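Local structure of putative L-alanine-DL-glutamate epimerase (Burkholderia xenovorans, 3GO2) at residues A[126-131]-A[162-167]; A[266-271]-A[287-292]; A[355-360]-A[376-381]. The protein binds magnesium and probably acts as a racemase or epimerase of the mandelate racemase/muconate lactonizing enzyme family. One frame throughout, in Å; residues are numbered along the deposited sequence.

Interaction 1: residues A[126-131]-A[162-167]; sequences CPTWRI and IKTNIF
I131 packs closely on the ring of F167. The CD1 methyl of I131 sits over the middle of the F167 ring, 3.6 Å from the ring centroid and only 9° off the ring normal, a CH-pi contact over the face. The other branch reaches the rim of the same ring, I131 CG2 lying 3.5 Å from F167 CE1. Both branches can touch one ring because CG1 stands beside the backbone N (chi1 -64°) while CG2 lies anti to it. T128 meets the ring differently, its CB lying in the ring plane at the edge, so the phenyl group is bordered by the first turn of helix 128-132. The hydroxyl of T128 receives N165 ND2 at 2.7 Å, in a somewhat bent bond of 145° at the hydrogen, with the oxygen tilted a little out of the amide plane. The two segments belong to the (beta/alpha)-barrel domain of the enolase superfamily: strand 161-168 is one of its staves, and 126-131 leads from strand 118-123 through a cis peptide before P127 into the helix. Here C126 N gives its hydrogen to K163 O in a nearly straight bond of 2.9 Å, which ties the incoming chain to the strand. Beside this bond C126 SG touches I162 CG2 at 3.8 Å, and P127 CD leans on T164 OG1, a hydroxyl that is also hydrogen-bonded to H202. This end is buried at C126, P127 and I162, whereas the end packed round F167 comes near solvent, I131 and N165 being partly exposed. The CB of K163 points away from 126-131, and its amine pairs with E245, a magnesium ligand, and with Y122. K163 is known to bind 2-oxoglutarate and N165 to bind fumarate, although neither ligand is present here.

Interaction 2: residues A[266-271]-A[287-292]; sequences SSCETL and DVAIVD. With MG (magnesium ion), chain C; MG (magnesium ion), chain B.
E269 packs against I290 at its base and reaches a magnesium ion at its tip. Its CB rests on the methyl I290 CG2 at 3.5 Å. With CG placed between the backbone N and the carbonyl carbon (chi1 78°) and the chain extended beyond it, the carboxylate is carried away from that methyl to the metal. There E269 OE2 binds the chain B magnesium at 2.6 Å, while E269 OE1 lies farther from the ion, at 2.9 Å. D219 and E245 complete the protein ligands of this site. Before the loop that carries E269, strands 265-267 and 288-291 run parallel, joined through helix 273-282 as a right-handed beta-alpha-beta unit of the enolase-superfamily barrel. S267 N donates to V288 O at 3.2 Å, and I290 N donates to S267 O at 2.7 Å, the shorter and straighter of the two. I290 CD1 reaches back to S266 OG at 3.6 Å, so the isoleucine spans both the strand pairing and the start of the metal-bearing loop. After S267 regular pairing gives way to a type I turn from C268 to L271. A water bridges the two segments here, donating to C268 O and L271 O and accepting from D292 N. D292 CB packs against E269 O at 3.3 Å; its carboxylate is hydrogen-bonded to H318 and Y321 and caps the following helix through W295 N. Just past E269, T270 O binds the chain C magnesium at 2.4 Å, alongside two waters, Y249 of the same chain and P78 of a neighbouring subunit, which makes this second ion a link between subunits.

Interaction 3: residues A[355-360]-A[376-381]; sequences LFTHAP and GTDPVE
L355 O and V380 N open a set of hydrogen bonds between two irregular segments that run roughly antiparallel. V380 N donates to L355 O at 2.8 Å from above the carbonyl plane, whereas T357 N donates to D378 O at 2.9 Å within the plane of its own acceptor. Threonine hydroxyls supply the next bonds. T357 OG1, held between its own backbone N and carbonyl carbon (chi1 55°), accepts D378 N at 3.0 Å; a water also joins this hydroxyl to D378 OD2. T377 OG1 donates to H358 O at 2.6 Å, along a carbonyl lone pair. Among the apolar contacts, F356 CE1 comes within 4.2 Å of P379 CG, both residues packing on L324 of helix 323-335, and T357 CG2 meets V380 CG2 at 3.8 Å nearer the surface; P379 also rests on W34 of strand 32-37. Charge enters from outside, where D378 OD1 forms a salt bridge with K101. Two backbone bonds and two that use threonine hydroxyls together fasten the loops, both in the C-terminal part of the chain, with no extended strand pairing, against the N-terminal domain.

The three contacts follow one another along the chain, each closing before the next opens. Interactions 1 and 2 reach the same barrel sheet, at strand 161-168 and, beyond strands 215-219 and 243-245, at the adjacent pair 265-267 and 288-291; their centres are about 19 Å apart and their nearest atoms about 5 Å. Both end at one magnesium site, through E245 and E269. Interaction 3 stands apart, its centre about 26 Å from that of interaction 1 and about 27 Å from that of interaction 2, where the C-terminal loops meet strands 19-27 and 32-37. The site is thus built within the barrel, while the third contact lies at the junction with the N-terminal domain.

Interaction 1: residues A[126-131]-A[162-167]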
ATOM      1  N   CYS A 126     -19.067 -28.595 -23.129  1.00 16.84           N
ATOM      2  CA  CYS A 126     -19.484 -29.978 -22.903  1.00 16.79           C
ATOM      3  C   CYS A 126     -20.348 -30.035 -21.661  1.00 16.96           C
ATOM      4  O   CYS A 126     -19.818 -30.087 -20.548  1.00 18.68           O
ATOM      5  CB  CYS A 126     -18.248 -30.840 -22.696  1.00 16.73           C
ATOM      6  SG  CYS A 126     -18.649 -32.610 -22.400  1.00 19.15           S
ATOM      7  N   PRO A 127     -21.676 -30.079 -21.824  1.00 17.71           N
ATOM      8  CA  PRO A 127     -22.498 -30.321 -23.029  1.00 17.43           C
ATOM      9  C   PRO A 127     -23.055 -29.070 -23.726  1.00 17.50           C
ATOM     10  O   PRO A 127     -24.043 -29.128 -24.482  1.00 16.38           O
ATOM     11  CB  PRO A 127     -23.649 -31.179 -22.468  1.00 17.82           C
ATOM     12  CG  PRO A 127     -23.752 -30.751 -21.009  1.00 18.57           C
ATOM     13  CD  PRO A 127     -22.512 -30.031 -20.605  1.00 17.36           C
ATOM     14  N   THR A 128     -22.410 -27.928 -23.495  1.00 17.44           N
ATOM     15  CA  THR A 128     -22.905 -26.658 -23.986  1.00 16.91           C
ATOM     16  C   THR A 128     -23.280 -26.617 -25.473  1.00 17.62           C
ATOM     17  O   THR A 128     -24.353 -26.121 -25.821  1.00 18.82           O
ATOM     18  CB  THR A 128     -21.865 -25.583 -23.668  1.00 16.30           C
ATOM     19  OG1 THR A 128     -21.523 -25.671 -22.289  1.00 17.23           O
ATOM     20  CG2 THR A 128     -22.332 -24.200 -24.036  1.00 16.19           C
ATOM     21  N   TRP A 129     -22.396 -27.127 -26.332  1.00 17.85           N
ATOM     22  CA  TRP A 129     -22.641 -27.192 -27.764  1.00 18.72           C
ATOM     23  C   TRP A 129     -23.831 -28.087 -28.124  1.00 17.96           C
ATOM     24  O   TRP A 129     -24.617 -27.722 -28.972  1.00 18.90           O
ATOM     25  CB  TRP A 129     -21.385 -27.665 -28.495  1.00 19.46           C
ATOM     26  CG  TRP A 129     -20.357 -26.608 -28.847  1.00 19.81           C
ATOM     27  CD1 TRP A 129     -19.217 -26.817 -29.574  1.00 23.06           C
ATOM     28  CD2 TRP A 129     -20.353 -25.210 -28.503  1.00 20.44           C
ATOM     29  NE1 TRP A 129     -18.508 -25.650 -29.698  1.00 20.77           N
ATOM     30  CE2 TRP A 129     -19.179 -24.653 -29.048  1.00 21.34           C
ATOM     31  CE3 TRP A 129     -21.206 -24.388 -27.763  1.00 21.61           C
ATOM     32  CZ2 TRP A 129     -18.833 -23.307 -28.884  1.00 21.23           C
ATOM     33  CZ3 TRP A 129     -20.878 -23.052 -27.621  1.00 21.74           C
ATOM     34  CH2 TRP A 129     -19.697 -22.524 -28.175  1.00 22.41           C
ATOM     35  N   ARG A 130     -23.967 -29.236 -27.473  1.00 19.06           N
ATOM     36  CA  ARG A 130     -25.118 -30.111 -27.738  1.00 19.07           C
ATOM     37  C   ARG A 130     -26.426 -29.541 -27.230  1.00 19.46           C
ATOM     38  O   ARG A 130     -27.492 -29.884 -27.723  1.00 19.89           O
ATOM     39  CB  ARG A 130     -24.887 -31.512 -27.157  1.00 18.44           C
ATOM     40  CG  ARG A 130     -23.772 -32.254 -27.863  1.00 19.76           C
ATOM     41  CD  ARG A 130     -23.400 -33.559 -27.199  1.00 18.73           C
ATOM     42  NE  ARG A 130     -22.200 -34.123 -27.793  1.00 18.28           N
ATOM     43  CZ  ARG A 130     -21.799 -35.383 -27.649  1.00 21.00           C
ATOM     44  NH1 ARG A 130     -22.507 -36.237 -26.912  1.00 21.38           N
ATOM     45  NH2 ARG A 130     -20.696 -35.784 -28.243  1.00 21.30           N
ATOM     46  N   ILE A 131     -26.371 -28.675 -26.229  1.00 19.11           N
ATOM     47  CA  ILE A 131     -27.576 -28.033 -25.733  1.00 19.66           C
ATOM     48  C   ILE A 131     -27.944 -26.816 -26.576  1.00 20.08           C
ATOM     49  O   ILE A 131     -29.118 -26.621 -26.946  1.00 20.62           O
ATOM     50  CB  ILE A 131     -27.409 -27.569 -24.267  1.00 19.12           C
ATOM     51  CG1 ILE A 131     -27.194 -28.761 -23.323  1.00 18.85           C
ATOM     52  CG2 ILE A 131     -28.598 -26.695 -23.828  1.00 17.98           C
ATOM     53  CD1 ILE A 131     -26.748 -28.336 -21.939  1.00 16.73           C
ATOM     54  N   ILE A 162     -13.604 -31.950 -18.662  1.00 14.51           N
ATOM     55  CA  ILE A 162     -14.657 -31.334 -19.464  1.00 14.13           C
ATOM     56  C   ILE A 162     -15.021 -29.983 -18.859  1.00 14.38           C
ATOM     57  O   ILE A 162     -14.872 -29.803 -17.649  1.00 14.68           O
ATOM     58  CB  ILE A 162     -15.949 -32.230 -19.531  1.00 15.24           C
ATOM     59  CG1 ILE A 162     -16.514 -32.498 -18.146  1.00 15.53           C
ATOM     60  CG2 ILE A 162     -15.635 -33.549 -20.236  1.00 15.03           C
ATOM     61  CD1 ILE A 162     -17.750 -33.416 -18.156  1.00 17.20           C
ATOM     62  N   LYS A 163     -15.496 -29.055 -19.695  1.00 13.71           N
ATOM     63  CA  LYS A 163     -15.955 -27.760 -19.228  1.00 13.58           C
ATOM     64  C   LYS A 163     -17.385 -27.485 -19.611  1.00 14.22           C
ATOM     65  O   LYS A 163     -17.751 -27.653 -20.760  1.00 14.94           O
ATOM     66  CB  LYS A 163     -15.076 -26.646 -19.761  1.00 13.68           C
ATOM     67  CG  LYS A 163     -15.319 -25.313 -19.052  1.00 13.93           C
ATOM     68  CD  LYS A 163     -14.264 -24.223 -19.351  1.00 12.97           C
ATOM     69  CE  LYS A 163     -14.454 -23.499 -20.681  1.00 13.75           C
ATOM     70  NZ  LYS A 163     -13.351 -22.504 -20.959  1.00 15.59           N
ATOM     71  N   THR A 164     -18.186 -27.046 -18.646  1.00 14.82           N
ATOM     72  CA  THR A 164     -19.561 -26.644 -18.914  1.00 14.70           C
ATOM     73  C   THR A 164     -19.777 -25.167 -18.558  1.00 15.27           C
ATOM     74  O   THR A 164     -18.870 -24.491 -18.065  1.00 15.63           O
ATOM     75  CB  THR A 164     -20.587 -27.540 -18.151  1.00 15.50           C
ATOM     76  OG1 THR A 164     -21.891 -27.318 -18.693  1.00 15.35           O
ATOM     77  CG2 THR A 164     -20.552 -27.296 -16.617  1.00 15.71           C
ATOM     78  N   ASN A 165     -20.989 -24.696 -18.803  1.00 14.12           N
ATOM     79  CA  ASN A 165     -21.394 -23.305 -18.543  1.00 15.44           C
ATOM     80  C   ASN A 165     -22.637 -23.337 -17.633  1.00 15.99           C
ATOM     81  O   ASN A 165     -22.822 -24.301 -16.873  1.00 16.15           O
ATOM     82  CB  ASN A 165     -21.650 -22.589 -19.853  1.00 14.68           C
ATOM     83  CG  ASN A 165     -20.414 -22.509 -20.740  1.00 14.87           C
ATOM     84  OD1 ASN A 165     -19.717 -21.463 -20.786  1.00 19.58           O
ATOM     85  ND2 ASN A 165     -20.123 -23.586 -21.440  1.00 13.07           N
ATOM     86  N   ILE A 166     -23.457 -22.299 -17.670  1.00 16.22           N
ATOM     87  CA  ILE A 166     -24.609 -22.185 -16.767  1.00 15.75           C
ATOM     88  C   ILE A 166     -25.902 -22.509 -17.524  1.00 16.15           C
ATOM     89  O   ILE A 166     -26.206 -21.870 -18.549  1.00 15.37           O
ATOM     90  CB  ILE A 166     -24.747 -20.776 -16.150  1.00 15.98           C
ATOM     91  CG1 ILE A 166     -23.400 -20.259 -15.628  1.00 17.33           C
ATOM     92  CG2 ILE A 166     -25.824 -20.782 -15.012  1.00 16.76           C
ATOM     93  CD1 ILE A 166     -23.428 -18.786 -15.210  1.00 16.32           C
ATOM     94  N   PHE A 167     -26.658 -23.473 -16.982  1.00 16.30           N
ATOM     95  CA  PHE A 167     -27.884 -23.944 -17.601  1.00 17.42           C
ATOM     96  C   PHE A 167     -29.043 -24.016 -16.636  1.00 18.04           C
ATOM     97  O   PHE A 167     -28.889 -24.450 -15.490  1.00 18.42           O
ATOM     98  CB  PHE A 167     -27.677 -25.313 -18.260  1.00 17.91           C
ATOM     99  CG  PHE A 167     -26.819 -25.236 -19.455  1.00 16.87           C
ATOM    100  CD1 PHE A 167     -27.352 -24.816 -20.664  1.00 18.81           C
ATOM    101  CD2 PHE A 167     -25.458 -25.475 -19.370  1.00 19.34           C
ATOM    102  CE1 PHE A 167     -26.535 -24.686 -21.755  1.00 19.13           C
ATOM    103  CE2 PHE A 167     -24.657 -25.335 -20.484  1.00 18.41           C
ATOM    104  CZ  PHE A 167     -25.214 -24.944 -21.657  1.00 16.05           C
TER

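Interaction 2: residues A[266-271]-A[287-292]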
ATOM      1  N   SER A 266      -9.792 -19.222 -12.763  1.00 11.92           N
ATOM      2  CA  SER A 266      -9.138 -18.859 -14.006  1.00 12.56           C
ATOM      3  C   SER A 266      -9.805 -17.634 -14.611  1.00 13.12           C
ATOM      4  O   SER A 266     -10.988 -17.369 -14.373  1.00 12.24           O
ATOM      5  CB  SER A 266      -9.177 -20.029 -14.970  1.00 13.20           C
ATOM      6  OG  SER A 266     -10.492 -20.314 -15.342  1.00 14.59           O
ATOM      7  N   SER A 267      -9.043 -16.869 -15.371  1.00 13.11           N
ATOM      8  CA  SER A 267      -9.566 -15.671 -16.019  1.00 12.70           C
ATOM      9  C   SER A 267      -8.630 -15.258 -17.140  1.00 13.86           C
ATOM     10  O   SER A 267      -7.635 -15.921 -17.410  1.00 14.40           O
ATOM     11  CB  SER A 267      -9.711 -14.518 -15.002  1.00 13.00           C
ATOM     12  OG  SER A 267     -10.540 -13.475 -15.488  1.00 12.85           O
ATOM     13  N   CYS A 268      -8.974 -14.160 -17.785  1.00 13.30           N
ATOM     14  CA  CYS A 268      -8.082 -13.364 -18.646  1.00 13.95           C
ATOM     15  C   CYS A 268      -8.207 -13.652 -20.140  1.00 13.65           C
ATOM     16  O   CYS A 268      -7.462 -13.037 -20.907  1.00 13.87           O
ATOM     17  CB  CYS A 268      -6.621 -13.448 -18.245  1.00 13.90           C
ATOM     18  SG  CYS A 268      -6.280 -13.150 -16.493  1.00 16.10           S
ATOM     19  N   GLU A 269      -9.134 -14.523 -20.558  1.00 12.66           N
ATOM     20  CA  GLU A 269      -9.210 -14.920 -21.960  1.00 13.26           C
ATOM     21  C   GLU A 269      -9.541 -13.783 -22.912  1.00 13.14           C
ATOM     22  O   GLU A 269      -9.380 -13.942 -24.128  1.00 15.40           O
ATOM     23  CB  GLU A 269     -10.221 -16.056 -22.166  1.00 13.39           C
ATOM     24  CG  GLU A 269     -11.677 -15.631 -22.184  1.00 14.23           C
ATOM     25  CD  GLU A 269     -12.616 -16.797 -22.321  1.00 18.66           C
ATOM     26  OE1 GLU A 269     -13.771 -16.554 -22.650  1.00 20.95           O
ATOM     27  OE2 GLU A 269     -12.205 -17.944 -22.137  1.00 20.65           O
ATOM     28  N   THR A 270      -9.998 -12.649 -22.378  1.00 12.67           N
ATOM     29  CA  THR A 270     -10.404 -11.537 -23.205  1.00 12.55           C
ATOM     30  C   THR A 270      -9.394 -10.398 -23.187  1.00 12.20           C
ATOM     31  O   THR A 270      -9.709  -9.309 -23.687  1.00 12.82           O
ATOM     32  CB  THR A 270     -11.817 -11.012 -22.872  1.00 11.91           C
ATOM     33  OG1 THR A 270     -11.806 -10.258 -21.651  1.00 13.62           O
ATOM     34  CG2 THR A 270     -12.820 -12.153 -22.805  1.00 12.92           C
ATOM     35  N   LEU A 271      -8.226 -10.626 -22.593  1.00 11.79           N
ATOM     36  CA  LEU A 271      -7.244  -9.563 -22.376  1.00 11.96           C
ATOM     37  C   LEU A 271      -6.096  -9.602 -23.398  1.00 12.36           C
ATOM     38  O   LEU A 271      -5.742 -10.670 -23.935  1.00 11.01           O
ATOM     39  CB  LEU A 271      -6.658  -9.676 -20.979  1.00 12.31           C
ATOM     40  CG  LEU A 271      -7.612  -9.664 -19.803  1.00 11.51           C
ATOM     41  CD1 LEU A 271      -6.806  -9.736 -18.471  1.00 11.54           C
ATOM     42  CD2 LEU A 271      -8.525  -8.445 -19.848  1.00 13.03           C
ATOM     43  N   ASP A 287      -5.627 -18.097 -10.177  1.00 12.25           N
ATOM     44  CA  ASP A 287      -4.805 -19.294 -10.174  1.00 12.19           C
ATOM     45  C   ASP A 287      -4.211 -19.570 -11.560  1.00 12.28           C
ATOM     46  O   ASP A 287      -3.024 -19.937 -11.682  1.00 12.66           O
ATOM     47  CB  ASP A 287      -5.608 -20.501  -9.714  1.00 12.57           C
ATOM     48  CG  ASP A 287      -5.986 -20.420  -8.260  1.00 12.44           C
ATOM     49  OD1 ASP A 287      -5.211 -20.912  -7.424  1.00 12.93           O
ATOM     50  OD2 ASP A 287      -7.035 -19.821  -7.925  1.00 12.86           O
ATOM     51  N   VAL A 288      -5.052 -19.469 -12.584  1.00 12.42           N
ATOM     52  CA  VAL A 288      -4.668 -19.780 -13.974  1.00 12.38           C
ATOM     53  C   VAL A 288      -5.011 -18.627 -14.886  1.00 11.86           C
ATOM     54  O   VAL A 288      -6.099 -18.066 -14.773  1.00 11.98           O
ATOM     55  CB  VAL A 288      -5.398 -21.030 -14.449  1.00 13.17           C
ATOM     56  CG1 VAL A 288      -5.100 -21.316 -15.931  1.00 12.23           C
ATOM     57  CG2 VAL A 288      -5.022 -22.237 -13.555  1.00 13.60           C
ATOM     58  N   ALA A 289      -4.089 -18.267 -15.777  1.00 11.39           N
ATOM     59  CA  ALA A 289      -4.341 -17.235 -16.768  1.00 11.85           C
ATOM     60  C   ALA A 289      -4.639 -17.852 -18.119  1.00 12.55           C
ATOM     61  O   ALA A 289      -3.815 -18.599 -18.655  1.00 13.73           O
ATOM     62  CB  ALA A 289      -3.170 -16.242 -16.841  1.00 12.83           C
ATOM     63  N   ILE A 290      -5.842 -17.603 -18.634  1.00 11.87           N
ATOM     64  CA  ILE A 290      -6.220 -18.038 -19.970  1.00 12.18           C
ATOM     65  C   ILE A 290      -5.738 -16.995 -20.969  1.00 12.17           C
ATOM     66  O   ILE A 290      -6.008 -15.803 -20.791  1.00 12.58           O
ATOM     67  CB  ILE A 290      -7.731 -18.278 -20.078  1.00 11.99           C
ATOM     68  CG1 ILE A 290      -8.136 -19.380 -19.077  1.00 15.97           C
ATOM     69  CG2 ILE A 290      -8.094 -18.712 -21.513  1.00 13.33           C
ATOM     70  CD1 ILE A 290      -9.600 -19.340 -18.726  1.00 18.20           C
ATOM     71  N   VAL A 291      -4.984 -17.428 -21.979  1.00 11.99           N
ATOM     72  CA  VAL A 291      -4.411 -16.515 -22.971  1.00 12.83           C
ATOM     73  C   VAL A 291      -5.042 -16.820 -24.317  1.00 13.19           C
ATOM     74  O   VAL A 291      -5.014 -17.961 -24.762  1.00 14.07           O
ATOM     75  CB  VAL A 291      -2.898 -16.671 -23.072  1.00 12.14           C
ATOM     76  CG1 VAL A 291      -2.325 -15.720 -24.121  1.00 14.12           C
ATOM     77  CG2 VAL A 291      -2.209 -16.427 -21.690  1.00 14.19           C
ATOM     78  N   ASP A 292      -5.646 -15.824 -24.939  1.00 12.87           N
ATOM     79  CA  ASP A 292      -6.209 -16.030 -26.286  1.00 13.13           C
ATOM     80  C   ASP A 292      -5.129 -15.635 -27.298  1.00 12.64           C
ATOM     81  O   ASP A 292      -4.878 -14.459 -27.540  1.00 11.97           O
ATOM     82  CB  ASP A 292      -7.514 -15.280 -26.486  1.00 13.21           C
ATOM     83  CG  ASP A 292      -8.243 -15.736 -27.737  1.00 14.61           C
ATOM     84  OD1 ASP A 292      -9.476 -15.967 -27.703  1.00 17.76           O
ATOM     85  OD2 ASP A 292      -7.535 -15.949 -28.736  1.00 14.19           O
TER
HETATM   86 MG    MG C 409     -11.350  -7.619 -23.529  1.00 16.25          MG
HETATM   87 MG    MG B 408     -14.407 -19.106 -21.497  1.00 41.45          MG
HETATM   88  O   HOH W   1      -6.025 -13.440 -23.476  1.00 14.19           O
HETATM   89  O   HOH W   2     -11.624 -14.112 -25.832  1.00 17.92           O
HETATM   90  O   HOH W   3     -15.552 -18.521 -22.740  1.00 29.23           O
HETATM   91  O   HOH W   4     -14.538 -17.521 -19.723  1.00 23.09           O
HETATM   92  O   HOH W   5     -11.098  -5.906 -25.141  1.00 16.17           O
HETATM   93  O   HOH W   6      -9.730  -6.090 -22.344  1.00 15.84           O

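Interaction 3: residues A[355-360]-A[376-381]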
ATOM      1  N   LEU A 355     -12.822 -28.479 -44.614  1.00 17.24           N
ATOM      2  CA  LEU A 355     -12.314 -27.107 -44.675  1.00 16.22           C
ATOM      3  C   LEU A 355     -10.816 -27.019 -44.525  1.00 16.19           C
ATOM      4  O   LEU A 355     -10.239 -25.983 -44.853  1.00 15.23           O
ATOM      5  CB  LEU A 355     -12.951 -26.251 -43.573  1.00 15.62           C
ATOM      6  CG  LEU A 355     -14.461 -26.053 -43.683  1.00 16.89           C
ATOM      7  CD1 LEU A 355     -14.994 -25.414 -42.407  1.00 18.60           C
ATOM      8  CD2 LEU A 355     -14.808 -25.217 -44.904  1.00 18.82           C
ATOM      9  N   PHE A 356     -10.185 -28.077 -44.011  1.00 16.93           N
ATOM     10  CA  PHE A 356      -8.770 -28.031 -43.699  1.00 16.33           C
ATOM     11  C   PHE A 356      -8.025 -29.245 -44.239  1.00 16.99           C
ATOM     12  O   PHE A 356      -8.590 -30.339 -44.351  1.00 18.32           O
ATOM     13  CB  PHE A 356      -8.585 -27.975 -42.169  1.00 16.49           C
ATOM     14  CG  PHE A 356      -9.264 -26.784 -41.519  1.00 15.06           C
ATOM     15  CD1 PHE A 356      -8.658 -25.536 -41.541  1.00 14.39           C
ATOM     16  CD2 PHE A 356     -10.514 -26.901 -40.931  1.00 15.72           C
ATOM     17  CE1 PHE A 356      -9.270 -24.436 -40.954  1.00 16.27           C
ATOM     18  CE2 PHE A 356     -11.121 -25.815 -40.334  1.00 14.70           C
ATOM     19  CZ  PHE A 356     -10.496 -24.570 -40.367  1.00 14.29           C
ATOM     20  N   THR A 357      -6.748 -29.064 -44.529  1.00 16.74           N
ATOM     21  CA  THR A 357      -5.943 -30.155 -45.070  1.00 17.01           C
ATOM     22  C   THR A 357      -5.703 -31.266 -44.044  1.00 18.26           C
ATOM     23  O   THR A 357      -5.735 -32.456 -44.393  1.00 18.57           O
ATOM     24  CB  THR A 357      -4.609 -29.659 -45.623  1.00 16.14           C
ATOM     25  OG1 THR A 357      -3.915 -28.925 -44.609  1.00 17.28           O
ATOM     26  CG2 THR A 357      -4.787 -28.783 -46.889  1.00 17.05           C
ATOM     27  N   HIS A 358      -5.494 -30.883 -42.782  1.00 17.97           N
ATOM     28  CA  HIS A 358      -5.265 -31.830 -41.676  1.00 18.18           C
ATOM     29  C   HIS A 358      -6.132 -31.544 -40.471  1.00 18.12           C
ATOM     30  O   HIS A 358      -6.432 -30.391 -40.152  1.00 18.06           O
ATOM     31  CB  HIS A 358      -3.798 -31.767 -41.218  1.00 18.46           C
ATOM     32  CG  HIS A 358      -2.827 -32.081 -42.305  1.00 20.40           C
ATOM     33  ND1 HIS A 358      -2.557 -33.379 -42.704  1.00 22.86           N
ATOM     34  CD2 HIS A 358      -2.070 -31.277 -43.088  1.00 20.42           C
ATOM     35  CE1 HIS A 358      -1.671 -33.350 -43.687  1.00 23.82           C
ATOM     36  NE2 HIS A 358      -1.347 -32.092 -43.931  1.00 22.24           N
ATOM     37  N   ALA A 359      -6.527 -32.612 -39.789  1.00 18.10           N
ATOM     38  CA  ALA A 359      -7.323 -32.527 -38.581  1.00 18.11           C
ATOM     39  C   ALA A 359      -6.452 -32.854 -37.374  1.00 18.12           C
ATOM     40  O   ALA A 359      -5.563 -33.705 -37.442  1.00 17.64           O
ATOM     41  CB  ALA A 359      -8.503 -33.536 -38.661  1.00 18.05           C
ATOM     42  N   PRO A 360      -6.735 -32.220 -36.236  1.00 17.89           N
ATOM     43  CA  PRO A 360      -6.024 -32.571 -35.021  1.00 18.22           C
ATOM     44  C   PRO A 360      -6.267 -34.012 -34.613  1.00 18.74           C
ATOM     45  O   PRO A 360      -7.359 -34.542 -34.826  1.00 18.22           O
ATOM     46  CB  PRO A 360      -6.615 -31.647 -33.946  1.00 18.10           C
ATOM     47  CG  PRO A 360      -7.674 -30.917 -34.576  1.00 20.03           C
ATOM     48  CD  PRO A 360      -7.743 -31.174 -36.025  1.00 18.30           C
ATOM     49  N   GLY A 376       0.453 -26.544 -39.061  1.00 14.82           N
ATOM     50  CA  GLY A 376       0.080 -27.964 -39.104  1.00 15.03           C
ATOM     51  C   GLY A 376      -1.184 -28.281 -39.887  1.00 15.28           C
ATOM     52  O   GLY A 376      -1.555 -29.445 -40.043  1.00 16.68           O
ATOM     53  N   THR A 377      -1.884 -27.245 -40.355  1.00 15.55           N
ATOM     54  CA  THR A 377      -3.046 -27.440 -41.231  1.00 15.24           C
ATOM     55  C   THR A 377      -3.264 -26.168 -42.035  1.00 15.36           C
ATOM     56  O   THR A 377      -2.881 -25.087 -41.595  1.00 16.45           O
ATOM     57  CB  THR A 377      -4.283 -27.835 -40.408  1.00 15.17           C
ATOM     58  OG1 THR A 377      -5.301 -28.376 -41.257  1.00 16.27           O
ATOM     59  CG2 THR A 377      -4.871 -26.616 -39.658  1.00 14.23           C
ATOM     60  N   ASP A 378      -3.835 -26.303 -43.233  1.00 15.27           N
ATOM     61  CA  ASP A 378      -4.143 -25.184 -44.112  1.00 15.98           C
ATOM     62  C   ASP A 378      -5.633 -25.201 -44.417  1.00 15.97           C
ATOM     63  O   ASP A 378      -6.208 -26.260 -44.672  1.00 16.18           O
ATOM     64  CB  ASP A 378      -3.398 -25.322 -45.440  1.00 15.96           C
ATOM     65  CG  ASP A 378      -1.902 -25.182 -45.293  1.00 17.93           C
ATOM     66  OD1 ASP A 378      -1.447 -24.302 -44.510  1.00 16.12           O
ATOM     67  OD2 ASP A 378      -1.175 -25.941 -45.988  1.00 21.04           O
ATOM     68  N   PRO A 379      -6.284 -24.042 -44.372  1.00 15.72           N
ATOM     69  CA  PRO A 379      -7.620 -23.945 -44.949  1.00 16.18           C
ATOM     70  C   PRO A 379      -7.574 -24.288 -46.429  1.00 16.02           C
ATOM     71  O   PRO A 379      -6.560 -24.064 -47.090  1.00 16.83           O
ATOM     72  CB  PRO A 379      -8.006 -22.468 -44.733  1.00 15.80           C
ATOM     73  CG  PRO A 379      -7.086 -22.011 -43.643  1.00 15.14           C
ATOM     74  CD  PRO A 379      -5.820 -22.751 -43.835  1.00 16.26           C
ATOM     75  N   VAL A 380      -8.672 -24.843 -46.922  1.00 16.27           N
ATOM     76  CA  VAL A 380      -8.799 -25.256 -48.324  1.00 16.68           C
ATOM     77  C   VAL A 380      -9.739 -24.292 -49.045  1.00 16.78           C
ATOM     78  O   VAL A 380     -10.926 -24.227 -48.738  1.00 18.04           O
ATOM     79  CB  VAL A 380      -9.301 -26.696 -48.425  1.00 17.42           C
ATOM     80  CG1 VAL A 380      -9.461 -27.132 -49.922  1.00 16.67           C
ATOM     81  CG2 VAL A 380      -8.325 -27.649 -47.660  1.00 19.12           C
ATOM     82  N   GLU A 381      -9.198 -23.517 -49.985  1.00 18.06           N
ATOM     83  CA  GLU A 381      -9.974 -22.454 -50.608  1.00 18.31           C
ATOM     84  C   GLU A 381     -11.246 -22.905 -51.309  1.00 18.06           C
ATOM     85  O   GLU A 381     -12.274 -22.246 -51.177  1.00 17.79           O
ATOM     86  CB  GLU A 381      -9.085 -21.597 -51.512  1.00 19.22           C
ATOM     87  CG  GLU A 381      -8.194 -20.773 -50.626  1.00 20.51           C
ATOM     88  CD  GLU A 381      -6.947 -20.317 -51.270  1.00 24.52           C
ATOM     89  OE1 GLU A 381      -6.938 -19.111 -51.599  1.00 25.65           O
ATOM     90  OE2 GLU A 381      -5.978 -21.134 -51.387  1.00 25.65           O
TER
HETATM   91  O   HOH W   7      -1.304 -28.507 -45.192  1.00 21.64           O